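Local coordinates for sefir domain protein (Bacillus cereus F65185, PDB 5Y8E) that forms a bacterial SEFIR domain of TIR-related fold that probably works in signalling by associating with other SEFIR domains, at residues A[3-8]-A[53-58]; A[18-23]-A[36-41]; A[59-64]-A[98-103]; A[90-95]-A[118-123]. One frame throughout, in Å; residues are numbered along the deposited sequence.

Contact 1 of 4, residues A[3-8]-A[53-58]; sequences HVFISY and NSIKIA
F5 presents one face of its ring to S54. The beta carbon of S54, rather than its hydroxyl, does the touching: CB stands 3.5 Å from the centroid of the F5 ring and 17° from the ring normal, the geometry of a CH-pi contact. F5 reaches it because CG is anti to the backbone N (chi1 171°), which carries the ring from the strand onto the helix. S54 has the complementary setting, with OG beside its own backbone N and anti to the carbonyl carbon; there the hydroxyl is hydrogen-bonded to F50 O, one turn back in the helix, and its polar end is satisfied while CB is left to pack. I55 meets the same ring obliquely, with CG1 3.7 Å from F5 CD2. At the base of the phenylalanine, F5 CB lies 3.8 Å from A58 CB, where the chain has just left helical geometry. The carbonyl O of H3 also rests near A58, 3.6 Å from its CA. Farther out the contact turns polar and exposed: the H3 imidazole swings away from the helix, and a water lying in the plane of that ring bridges the gap, 2.7 Å from H3 ND1 and donating to I57 O over 3.1 Å. Among its neighbours, strand 3-7 runs between the parallel strands 33-35 and 60-65, with F5 touching I35 and V61. Helix 47-57 packs on the F5 face of this sheet, whereas I6 points to the other face and meets V19 and A23 of helix 13-29.

Contact 2 of 4, residues A[18-23]-A[36-41]; sequences WVLDLA and LDRWHG
L20 and L36 cross at about a right angle, and their methyl ends make the centre of this contact: L20 CD1 is 3.8 Å from L36 CD2. Both leucines have CG anti to the backbone N, which extends each branched end across the gap between helix and loop. The same L36 CD2 is 3.9 Å from A23 CB, one helical turn along from V19, whose CG1 approaches the other methyl, L36 CD1, at 4.1 Å. L36 is thus spread over three residues of one helix flank.

W39 closes the outer side. L36 CD2 sits over the centre of its indole, 3.9 Å above the plane, so the same methyl touches both the helix and the indole face. The indole meets the helix obliquely at two points: its far corner, W39 CH2, comes to 3.7 Å from A23 CB, while W39 NE1 is 3.8 Å from L20 CD1. R38 contributes at the rim, its chain bent at chi3 (65°) and crossing L20 at about a right angle, with NH1 4.2 Å from L20 CD2. All these are apolar or van der Waals approaches.

Residues 36-41 continue from strand 33-35 and here turn back against helix 13-29. In fold terms, strand 3-7, helix 13-29 and strand 33-35 form a beta-alpha-beta crossover between parallel neighbours, consistent with the TIR-like alpha/beta fold of SEFIR domains.

Contact 3 of 4, residues A[59-64]-A[98-103]; sequences DKVLVI and EKFIPI
Parallel beta-sheet pairing joins V61 and V63 to K99, I101 and I103, with strands 60-64 and 100-103 running 22° apart in direction. Each valine both donates and accepts. V61 N binds K99 O at 2.8 Å, and V61 O receives I101 N at 2.8 Å, almost straight at 177°. Two residues on, V63 N reaches I101 O at 3.1 Å from above the I101 carbonyl plane, off its lone pairs, and V63 O takes I103 N at 2.9 Å. P102 fits this register because the bonds to V63 use the residues before and after it; its CA-H instead approaches V63 O.

The pair belongs to a beta-alpha-beta crossover: the chain leaves strand 60-65, passes through helices 67-75 and 89-93, and returns in parallel as strand 100-108. One face carries V61, V63, F100 and P102. The F100 ring leans obliquely over the two valines, its CD1 being 3.8 Å from V63 CG2 and touching V61 CB as well. Its CG stands beside the backbone N (chi1 -62°), which turns the ring toward strand 60-64. The other face holds L62, I64, I101 and I103, all buried: L62 and I103 touch L138 and I101 touches L141 of helix 131-143, while I64 meets H15 and W18 of helix 13-29. Here L62 and I101 lie side by side and point the same way, as do I64 and I103, whose CD1 atoms are 3.9 Å apart.

At the strand entrance K99 CG lies 3.6 Å from D59 O, and the extended lysine chain carries NZ on to hydrogen bonds with I55 O and A58 O at the C-terminal end of helix 47-57.

Contact 4 of 4, residues A[90-95]-A[118-123]; sequences NIYNNT and FKSRFA
Y92 and F118 form an offset stack that ties helix 89-93 to the loop leading into strand 124-125, at one flank of the TIR-like alpha/beta fold. This is the tight half of the contact. The ring centroids are 4.4 Å apart with planes at 16°, and the overlap is uneven: Y92 CE1 sits over the centre of the F118 ring, 3.6 Å above its plane, while F118 lies toward the rim of the tyrosine. With chi1 at -175° the phenol of Y92 extends away from its own backbone N, out from the helix and past F118 to the loop backbone. There K119 N donates to Y92 OH over 3.2 Å, a bent bond of 136°, and F118 CA rides off-centre above the tyrosine ring. Y92 is buried and also stacks on F100, so that its ring links the loop to strand 100-108; F118 touches P102 of the same strand.

The other half is looser and faces solvent. N93 and K119, both exposed, cross at about a right angle, and a single hydrogen bond holds them: K119 NZ to N93 OD1, 3.0 Å. The ammonium stands well above the amide carbonyl plane and misses the lone pairs, and the lysine chain is turned away from a staggered setting at its last torsion. By contrast, the helix end behind them is firmly bonded within itself: N90 O accepts N94 ND2 at 2.9 Å, with the backbone N of N94 arriving from the opposite face of its carbonyl plane.

How the contacts relate
Contacts 1 and 3 share the central sheet: their centres lie 8 Å apart, F5 O is 2.8 Å from L62 N in a probable hydrogen bond, and H3 N lies 2.7 Å from D59 OD2. Contact 2 joins contact 1 through Y8, whose OH is 2.7 Å from D37 OD1, and along the chain it is nested inside the loop that contact 1 closes. Contact 4 meets contact 3 where Y92 CD1 packs 3.6 Å from F100 CE2, and it meets contact 1 where I55 CD1 lies 3.6 Å from I91 CG2. Contacts 2 and 4 do not touch: centres about 23 Å apart, nearest atoms about 12 Å, on opposite sides of the chain's centre.

Contact 1 of 4, residues A[3-8]-A[53-58]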
# COMPACT_ATOMS: atom_id res chain seq x y z
N HIS A 3 -12.47 -0.92 -3.79
CA HIS A 3 -11.44 -1.55 -4.60
C HIS A 3 -10.08 -1.15 -4.05
O HIS A 3 -9.75 0.04 -3.98
CB HIS A 3 -11.58 -1.15 -6.07
CG HIS A 3 -12.88 -1.57 -6.69
ND1 HIS A 3 -13.30 -1.12 -7.92
CD2 HIS A 3 -13.85 -2.39 -6.23
CE1 HIS A 3 -14.48 -1.64 -8.19
NE2 HIS A 3 -14.84 -2.42 -7.19
N VAL A 4 -9.29 -2.15 -3.68
CA VAL A 4 -8.04 -1.92 -2.97
C VAL A 4 -6.82 -2.40 -3.78
O VAL A 4 -6.72 -3.59 -4.10
CB VAL A 4 -8.07 -2.66 -1.61
CG1 VAL A 4 -6.75 -2.48 -0.88
CG2 VAL A 4 -9.24 -2.16 -0.76
N PHE A 5 -5.91 -1.49 -4.12
CA PHE A 5 -4.66 -1.84 -4.81
C PHE A 5 -3.56 -2.06 -3.77
O PHE A 5 -3.46 -1.30 -2.81
CB PHE A 5 -4.27 -0.74 -5.81
CG PHE A 5 -2.89 -0.90 -6.40
CD1 PHE A 5 -2.54 -2.06 -7.08
CD2 PHE A 5 -1.94 0.11 -6.28
CE1 PHE A 5 -1.27 -2.22 -7.62
CE2 PHE A 5 -0.67 -0.03 -6.82
CZ PHE A 5 -0.33 -1.20 -7.49
N ILE A 6 -2.75 -3.09 -3.96
CA ILE A 6 -1.62 -3.33 -3.07
C ILE A 6 -0.32 -3.03 -3.78
O ILE A 6 0.05 -3.71 -4.75
CB ILE A 6 -1.62 -4.77 -2.51
CG1 ILE A 6 -2.94 -5.06 -1.79
CG2 ILE A 6 -0.41 -5.00 -1.60
CD1 ILE A 6 -3.04 -6.48 -1.18
N SER A 7 0.36 -1.98 -3.32
CA SER A 7 1.66 -1.61 -3.84
C SER A 7 2.72 -2.24 -2.95
O SER A 7 2.73 -2.02 -1.73
CB SER A 7 1.81 -0.09 -3.86
OG SER A 7 3.08 0.32 -4.33
N TYR A 8 3.61 -3.03 -3.54
CA TYR A 8 4.63 -3.72 -2.75
C TYR A 8 5.85 -4.05 -3.60
O TYR A 8 5.80 -3.97 -4.83
CB TYR A 8 4.07 -4.99 -2.09
CG TYR A 8 3.76 -6.14 -3.04
CD1 TYR A 8 2.70 -6.06 -3.93
CD2 TYR A 8 4.50 -7.32 -3.01
CE1 TYR A 8 2.40 -7.10 -4.79
CE2 TYR A 8 4.21 -8.38 -3.86
CZ TYR A 8 3.15 -8.25 -4.75
OH TYR A 8 2.83 -9.27 -5.61
N ASN A 53 -1.79 3.16 -13.10
CA ASN A 53 -3.19 2.92 -13.41
C ASN A 53 -3.99 2.40 -12.20
O ASN A 53 -5.09 2.77 -11.99
CB ASN A 53 -3.38 1.95 -14.52
CG ASN A 53 -4.82 1.83 -14.89
OD1 ASN A 53 -5.36 2.76 -15.48
ND2 ASN A 53 -5.50 0.75 -14.51
N SER A 54 -3.41 1.46 -11.48
CA SER A 54 -4.13 0.86 -10.37
C SER A 54 -4.38 1.85 -9.23
O SER A 54 -5.42 1.80 -8.57
CB SER A 54 -3.40 -0.39 -9.87
OG SER A 54 -3.34 -1.35 -10.91
N ILE A 55 -3.44 2.75 -9.01
CA ILE A 55 -3.62 3.77 -7.99
C ILE A 55 -4.77 4.69 -8.38
O ILE A 55 -5.60 5.06 -7.53
CB ILE A 55 -2.32 4.57 -7.75
CG1 ILE A 55 -1.29 3.69 -7.04
CG2 ILE A 55 -2.60 5.83 -6.93
CD1 ILE A 55 0.12 4.29 -6.96
N LYS A 56 -4.85 5.03 -9.66
CA LYS A 56 -5.90 5.92 -10.14
C LYS A 56 -7.29 5.32 -9.94
O LYS A 56 -8.22 6.03 -9.52
CB LYS A 56 -5.69 6.25 -11.62
CG LYS A 56 -6.76 7.16 -12.18
CD LYS A 56 -6.61 7.36 -13.67
CE LYS A 56 -7.69 8.29 -14.20
NZ LYS A 56 -7.50 9.67 -13.69
N ILE A 57 -7.44 4.03 -10.22
CA ILE A 57 -8.76 3.40 -10.13
C ILE A 57 -9.12 2.83 -8.76
O ILE A 57 -10.29 2.52 -8.51
CB ILE A 57 -8.96 2.31 -11.21
CG1 ILE A 57 -8.02 1.12 -10.97
CG2 ILE A 57 -8.78 2.91 -12.61
CD1 ILE A 57 -8.24 -0.05 -11.93
N ALA A 58 -8.14 2.70 -7.88
CA ALA A 58 -8.42 2.18 -6.53
C ALA A 58 -9.11 3.21 -5.64
O ALA A 58 -8.87 4.41 -5.77
CB ALA A 58 -7.15 1.71 -5.88
O HOH W 1 -11.64 -0.01 -9.77

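Contact 2 of 4, residues A[18-23]-A[36-41]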
# COMPACT_ATOMS: atom_id res chain seq x y z
N TRP A 18 3.40 -13.46 1.88
CA TRP A 18 2.67 -12.69 2.89
C TRP A 18 1.68 -11.72 2.23
O TRP A 18 0.54 -11.60 2.68
CB TRP A 18 3.65 -11.93 3.79
CG TRP A 18 3.00 -11.19 4.94
CD1 TRP A 18 2.80 -11.66 6.21
CD2 TRP A 18 2.47 -9.86 4.91
NE1 TRP A 18 2.18 -10.69 6.97
CE2 TRP A 18 1.97 -9.58 6.20
CE3 TRP A 18 2.39 -8.87 3.93
CZ2 TRP A 18 1.39 -8.35 6.53
CZ3 TRP A 18 1.81 -7.65 4.25
CH2 TRP A 18 1.31 -7.40 5.54
N VAL A 19 2.11 -11.05 1.17
CA VAL A 19 1.23 -10.12 0.47
C VAL A 19 0.08 -10.88 -0.21
O VAL A 19 -1.07 -10.44 -0.15
CB VAL A 19 2.02 -9.26 -0.54
CG1 VAL A 19 1.07 -8.43 -1.40
CG2 VAL A 19 3.00 -8.34 0.20
N LEU A 20 0.40 -11.99 -0.85
CA LEU A 20 -0.63 -12.84 -1.47
C LEU A 20 -1.66 -13.33 -0.44
O LEU A 20 -2.87 -13.29 -0.69
CB LEU A 20 0.01 -14.02 -2.19
CG LEU A 20 -0.95 -14.99 -2.89
CD1 LEU A 20 -1.71 -14.29 -4.02
CD2 LEU A 20 -0.23 -16.23 -3.41
N ASP A 21 -1.18 -13.78 0.72
CA ASP A 21 -2.06 -14.23 1.79
C ASP A 21 -2.97 -13.09 2.25
O ASP A 21 -4.16 -13.30 2.53
CB ASP A 21 -1.26 -14.74 3.00
CG ASP A 21 -0.59 -16.08 2.75
OD1 ASP A 21 -0.91 -16.77 1.76
OD2 ASP A 21 0.28 -16.46 3.57
N LEU A 22 -2.42 -11.88 2.33
CA LEU A 22 -3.19 -10.70 2.74
C LEU A 22 -4.25 -10.36 1.70
O LEU A 22 -5.40 -10.07 2.05
CB LEU A 22 -2.27 -9.50 2.95
CG LEU A 22 -3.00 -8.27 3.49
CD1 LEU A 22 -3.49 -8.55 4.91
CD2 LEU A 22 -2.10 -7.05 3.46
N ALA A 23 -3.90 -10.43 0.44
CA ALA A 23 -4.84 -10.16 -0.62
C ALA A 23 -6.05 -11.12 -0.58
O ALA A 23 -7.17 -10.76 -0.67
CB ALA A 23 -4.14 -10.28 -1.95
N LEU A 36 -4.25 -6.91 -7.57
CA LEU A 36 -2.94 -7.49 -7.27
C LEU A 36 -2.22 -7.86 -8.56
O LEU A 36 -2.80 -8.52 -9.43
CB LEU A 36 -3.09 -8.74 -6.38
CG LEU A 36 -1.80 -9.39 -5.89
CD1 LEU A 36 -1.02 -8.44 -4.97
CD2 LEU A 36 -2.10 -10.71 -5.19
N ASP A 37 -0.96 -7.46 -8.68
CA ASP A 37 -0.18 -7.70 -9.90
C ASP A 37 -0.18 -9.15 -10.38
O ASP A 37 -0.34 -9.43 -11.57
CB ASP A 37 1.26 -7.17 -9.75
CG ASP A 37 2.00 -7.77 -8.55
OD1 ASP A 37 1.42 -8.55 -7.77
OD2 ASP A 37 3.20 -7.44 -8.39
N ARG A 38 -0.05 -10.09 -9.46
CA ARG A 38 0.08 -11.49 -9.86
C ARG A 38 -1.21 -12.09 -10.40
O ARG A 38 -1.18 -12.98 -11.25
CB ARG A 38 0.67 -12.31 -8.73
CG ARG A 38 2.05 -11.79 -8.36
CD ARG A 38 2.57 -12.46 -7.13
NE ARG A 38 2.80 -13.89 -7.35
CZ ARG A 38 3.03 -14.74 -6.36
NH1 ARG A 38 3.04 -14.30 -5.11
NH2 ARG A 38 3.23 -16.03 -6.62
N TRP A 39 -2.34 -11.57 -9.94
CA TRP A 39 -3.64 -12.01 -10.44
C TRP A 39 -3.90 -11.47 -11.84
O TRP A 39 -4.74 -11.99 -12.57
CB TRP A 39 -4.77 -11.59 -9.49
CG TRP A 39 -4.78 -12.38 -8.20
CD1 TRP A 39 -4.18 -13.59 -7.97
CD2 TRP A 39 -5.42 -12.01 -6.97
NE1 TRP A 39 -4.41 -13.99 -6.67
CE2 TRP A 39 -5.17 -13.04 -6.04
CE3 TRP A 39 -6.18 -10.91 -6.57
CZ2 TRP A 39 -5.66 -12.99 -4.73
CZ3 TRP A 39 -6.66 -10.87 -5.27
CH2 TRP A 39 -6.40 -11.90 -4.37
N HIS A 40 -3.15 -10.43 -12.20
CA HIS A 40 -3.23 -9.82 -13.52
C HIS A 40 -2.08 -10.24 -14.43
O HIS A 40 -2.03 -9.85 -15.59
CB HIS A 40 -3.27 -8.29 -13.40
CG HIS A 40 -4.57 -7.76 -12.88
ND1 HIS A 40 -5.56 -7.29 -13.71
CD2 HIS A 40 -5.04 -7.64 -11.62
CE1 HIS A 40 -6.59 -6.90 -12.98
NE2 HIS A 40 -6.30 -7.10 -11.70
N GLY A 41 -1.16 -11.04 -13.89
CA GLY A 41 -0.04 -11.54 -14.67
C GLY A 41 0.82 -10.43 -15.26
O GLY A 41 1.29 -10.53 -16.41

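Contact 3 of 4, residues A[59-64]-A[98-103]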
# COMPACT_ATOMS: atom_id res chain seq x y z
N ASP A 59 -9.93 2.72 -4.71
CA ASP A 59 -10.44 3.57 -3.64
C ASP A 59 -9.36 3.73 -2.57
O ASP A 59 -9.18 4.82 -2.01
CB ASP A 59 -11.70 2.95 -3.03
CG ASP A 59 -12.81 2.77 -4.03
OD1 ASP A 59 -13.22 3.78 -4.66
OD2 ASP A 59 -13.28 1.63 -4.20
N LYS A 60 -8.65 2.65 -2.29
CA LYS A 60 -7.60 2.67 -1.29
C LYS A 60 -6.36 2.00 -1.86
O LYS A 60 -6.45 1.08 -2.67
CB LYS A 60 -8.04 1.94 -0.01
CG LYS A 60 -9.20 2.60 0.75
CD LYS A 60 -8.79 3.94 1.34
CE LYS A 60 -9.79 4.44 2.40
NZ LYS A 60 -11.13 4.66 1.82
N VAL A 61 -5.19 2.49 -1.44
CA VAL A 61 -3.92 1.91 -1.88
C VAL A 61 -3.13 1.49 -0.66
O VAL A 61 -2.72 2.32 0.15
CB VAL A 61 -3.09 2.93 -2.69
CG1 VAL A 61 -1.73 2.34 -3.05
CG2 VAL A 61 -3.83 3.35 -3.97
N LEU A 62 -2.92 0.18 -0.50
CA LEU A 62 -2.08 -0.29 0.60
C LEU A 62 -0.63 -0.18 0.16
O LEU A 62 -0.27 -0.65 -0.92
CB LEU A 62 -2.41 -1.73 0.96
CG LEU A 62 -3.87 -2.07 1.24
CD1 LEU A 62 -4.01 -3.47 1.86
CD2 LEU A 62 -4.53 -0.99 2.13
N VAL A 63 0.20 0.45 0.99
CA VAL A 63 1.61 0.58 0.66
C VAL A 63 2.36 -0.31 1.62
O VAL A 63 2.43 -0.02 2.82
CB VAL A 63 2.11 2.04 0.76
CG1 VAL A 63 3.53 2.14 0.21
CG2 VAL A 63 1.20 2.98 -0.01
N ILE A 64 2.87 -1.43 1.12
CA ILE A 64 3.49 -2.42 1.99
C ILE A 64 4.92 -2.00 2.28
O ILE A 64 5.85 -2.24 1.48
CB ILE A 64 3.45 -3.84 1.39
CG1 ILE A 64 2.02 -4.21 1.00
CG2 ILE A 64 4.03 -4.84 2.38
CD1 ILE A 64 0.98 -4.04 2.12
N GLU A 98 -5.53 10.77 1.16
CA GLU A 98 -6.49 9.91 1.83
C GLU A 98 -6.60 8.52 1.18
O GLU A 98 -7.11 7.60 1.80
CB GLU A 98 -7.86 10.59 1.87
CG GLU A 98 -7.93 11.81 2.77
CD GLU A 98 -7.31 13.07 2.18
OE1 GLU A 98 -6.94 13.08 0.98
OE2 GLU A 98 -7.19 14.07 2.92
N LYS A 99 -6.10 8.37 -0.04
CA LYS A 99 -6.11 7.05 -0.67
C LYS A 99 -5.14 6.08 -0.04
O LYS A 99 -5.39 4.87 -0.03
CB LYS A 99 -5.79 7.14 -2.17
CG LYS A 99 -6.98 7.47 -3.05
CD LYS A 99 -6.78 6.88 -4.46
CE LYS A 99 -7.78 7.45 -5.41
NZ LYS A 99 -7.69 6.83 -6.75
N PHE A 100 -4.02 6.58 0.48
CA PHE A 100 -2.94 5.69 0.91
C PHE A 100 -3.11 5.17 2.33
O PHE A 100 -3.43 5.94 3.25
CB PHE A 100 -1.58 6.39 0.78
CG PHE A 100 -1.23 6.78 -0.63
CD1 PHE A 100 -0.84 5.81 -1.56
CD2 PHE A 100 -1.30 8.11 -1.03
CE1 PHE A 100 -0.53 6.16 -2.86
CE2 PHE A 100 -0.99 8.47 -2.33
CZ PHE A 100 -0.60 7.50 -3.25
N ILE A 101 -2.92 3.87 2.50
CA ILE A 101 -2.83 3.24 3.81
C ILE A 101 -1.48 2.53 3.90
O ILE A 101 -1.33 1.38 3.47
CB ILE A 101 -3.96 2.23 4.06
CG1 ILE A 101 -5.32 2.89 3.89
CG2 ILE A 101 -3.83 1.59 5.46
CD1 ILE A 101 -6.49 1.90 3.95
N PRO A 102 -0.48 3.22 4.45
CA PRO A 102 0.84 2.60 4.58
C PRO A 102 0.82 1.59 5.71
O PRO A 102 0.29 1.89 6.78
CB PRO A 102 1.75 3.79 4.95
CG PRO A 102 0.98 5.02 4.50
CD PRO A 102 -0.45 4.66 4.78
N ILE A 103 1.37 0.40 5.47
CA ILE A 103 1.52 -0.61 6.51
C ILE A 103 3.01 -0.83 6.73
O ILE A 103 3.71 -1.31 5.82
CB ILE A 103 0.86 -1.94 6.10
CG1 ILE A 103 -0.60 -1.73 5.69
CG2 ILE A 103 0.96 -2.96 7.24
CD1 ILE A 103 -1.26 -2.99 5.09

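Contact 4 of 4, residues A[90-95]-A[118-123]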
# COMPACT_ATOMS: atom_id res chain seq x y z
N ASN A 90 6.42 11.76 -7.39
CA ASN A 90 5.49 12.31 -8.36
C ASN A 90 4.11 11.65 -8.31
O ASN A 90 3.08 12.33 -8.39
CB ASN A 90 6.06 12.23 -9.77
CG ASN A 90 5.24 13.01 -10.76
OD1 ASN A 90 4.60 12.45 -11.64
ND2 ASN A 90 5.22 14.33 -10.59
N ILE A 91 4.09 10.33 -8.21
CA ILE A 91 2.83 9.61 -8.12
C ILE A 91 2.12 9.95 -6.81
O ILE A 91 0.92 10.24 -6.80
CB ILE A 91 3.02 8.08 -8.26
CG1 ILE A 91 3.44 7.73 -9.69
CG2 ILE A 91 1.75 7.33 -7.88
CD1 ILE A 91 3.92 6.30 -9.84
N TYR A 92 2.87 9.93 -5.71
CA TYR A 92 2.32 10.25 -4.40
C TYR A 92 1.71 11.65 -4.39
O TYR A 92 0.61 11.85 -3.86
CB TYR A 92 3.42 10.17 -3.33
CG TYR A 92 2.93 10.38 -1.92
CD1 TYR A 92 2.37 9.33 -1.21
CD2 TYR A 92 3.02 11.62 -1.30
CE1 TYR A 92 1.92 9.50 0.08
CE2 TYR A 92 2.56 11.81 -0.00
CZ TYR A 92 2.01 10.74 0.68
OH TYR A 92 1.56 10.88 1.96
N ASN A 93 2.43 12.60 -4.97
CA ASN A 93 2.01 14.00 -4.93
C ASN A 93 0.74 14.24 -5.72
O ASN A 93 -0.07 15.10 -5.36
CB ASN A 93 3.12 14.91 -5.46
CG ASN A 93 4.30 15.02 -4.51
OD1 ASN A 93 4.16 14.78 -3.31
ND2 ASN A 93 5.45 15.40 -5.03
N ASN A 94 0.57 13.49 -6.81
CA ASN A 94 -0.58 13.64 -7.69
C ASN A 94 -1.78 12.80 -7.28
O ASN A 94 -2.78 12.74 -8.00
CB ASN A 94 -0.19 13.29 -9.13
CG ASN A 94 0.46 14.44 -9.84
OD1 ASN A 94 -0.21 15.38 -10.28
ND2 ASN A 94 1.79 14.39 -9.96
N THR A 95 -1.68 12.15 -6.13
CA THR A 95 -2.75 11.30 -5.63
C THR A 95 -3.27 11.89 -4.32
O THR A 95 -2.48 12.36 -3.50
CB THR A 95 -2.26 9.87 -5.40
OG1 THR A 95 -1.71 9.36 -6.63
CG2 THR A 95 -3.39 8.96 -4.94
N PHE A 118 6.63 10.66 1.94
CA PHE A 118 5.26 10.55 2.42
C PHE A 118 5.04 11.69 3.41
O PHE A 118 5.74 11.79 4.42
CB PHE A 118 5.02 9.19 3.07
CG PHE A 118 4.74 8.09 2.08
CD1 PHE A 118 3.93 7.01 2.42
CD2 PHE A 118 5.28 8.12 0.80
CE1 PHE A 118 3.66 6.00 1.52
CE2 PHE A 118 5.02 7.11 -0.12
CZ PHE A 118 4.21 6.05 0.24
N LYS A 119 4.09 12.57 3.10
CA LYS A 119 3.94 13.81 3.86
C LYS A 119 3.38 13.61 5.26
O LYS A 119 3.92 14.17 6.22
CB LYS A 119 3.12 14.84 3.07
CG LYS A 119 3.86 15.34 1.85
CD LYS A 119 2.95 16.14 0.95
CE LYS A 119 3.47 16.16 -0.48
NZ LYS A 119 2.35 16.21 -1.46
N SER A 120 2.32 12.83 5.40
CA SER A 120 1.90 12.42 6.73
C SER A 120 2.81 11.28 7.19
O SER A 120 3.21 10.44 6.39
CB SER A 120 0.43 12.02 6.77
OG SER A 120 0.14 10.97 5.87
N ARG A 121 3.14 11.28 8.48
CA ARG A 121 4.04 10.27 9.03
C ARG A 121 3.26 9.10 9.59
O ARG A 121 3.79 8.29 10.35
CB ARG A 121 4.92 10.88 10.12
CG ARG A 121 6.14 11.61 9.60
CD ARG A 121 7.08 10.66 8.87
NE ARG A 121 6.99 10.81 7.42
CZ ARG A 121 7.72 10.12 6.55
NH1 ARG A 121 8.59 9.22 6.99
NH2 ARG A 121 7.59 10.32 5.25
N PHE A 122 1.99 9.00 9.20
CA PHE A 122 1.15 7.94 9.71
C PHE A 122 1.28 6.67 8.88
O PHE A 122 1.57 6.70 7.68
CB PHE A 122 -0.31 8.39 9.81
CG PHE A 122 -1.17 7.98 8.65
CD1 PHE A 122 -2.16 7.02 8.81
CD2 PHE A 122 -1.01 8.57 7.40
CE1 PHE A 122 -2.96 6.64 7.75
CE2 PHE A 122 -1.81 8.20 6.33
CZ PHE A 122 -2.79 7.23 6.50
N ALA A 123 1.08 5.55 9.56
CA ALA A 123 1.17 4.25 8.94
C ALA A 123 0.52 3.32 9.94
O ALA A 123 0.47 3.64 11.13
CB ALA A 123 2.63 3.86 8.76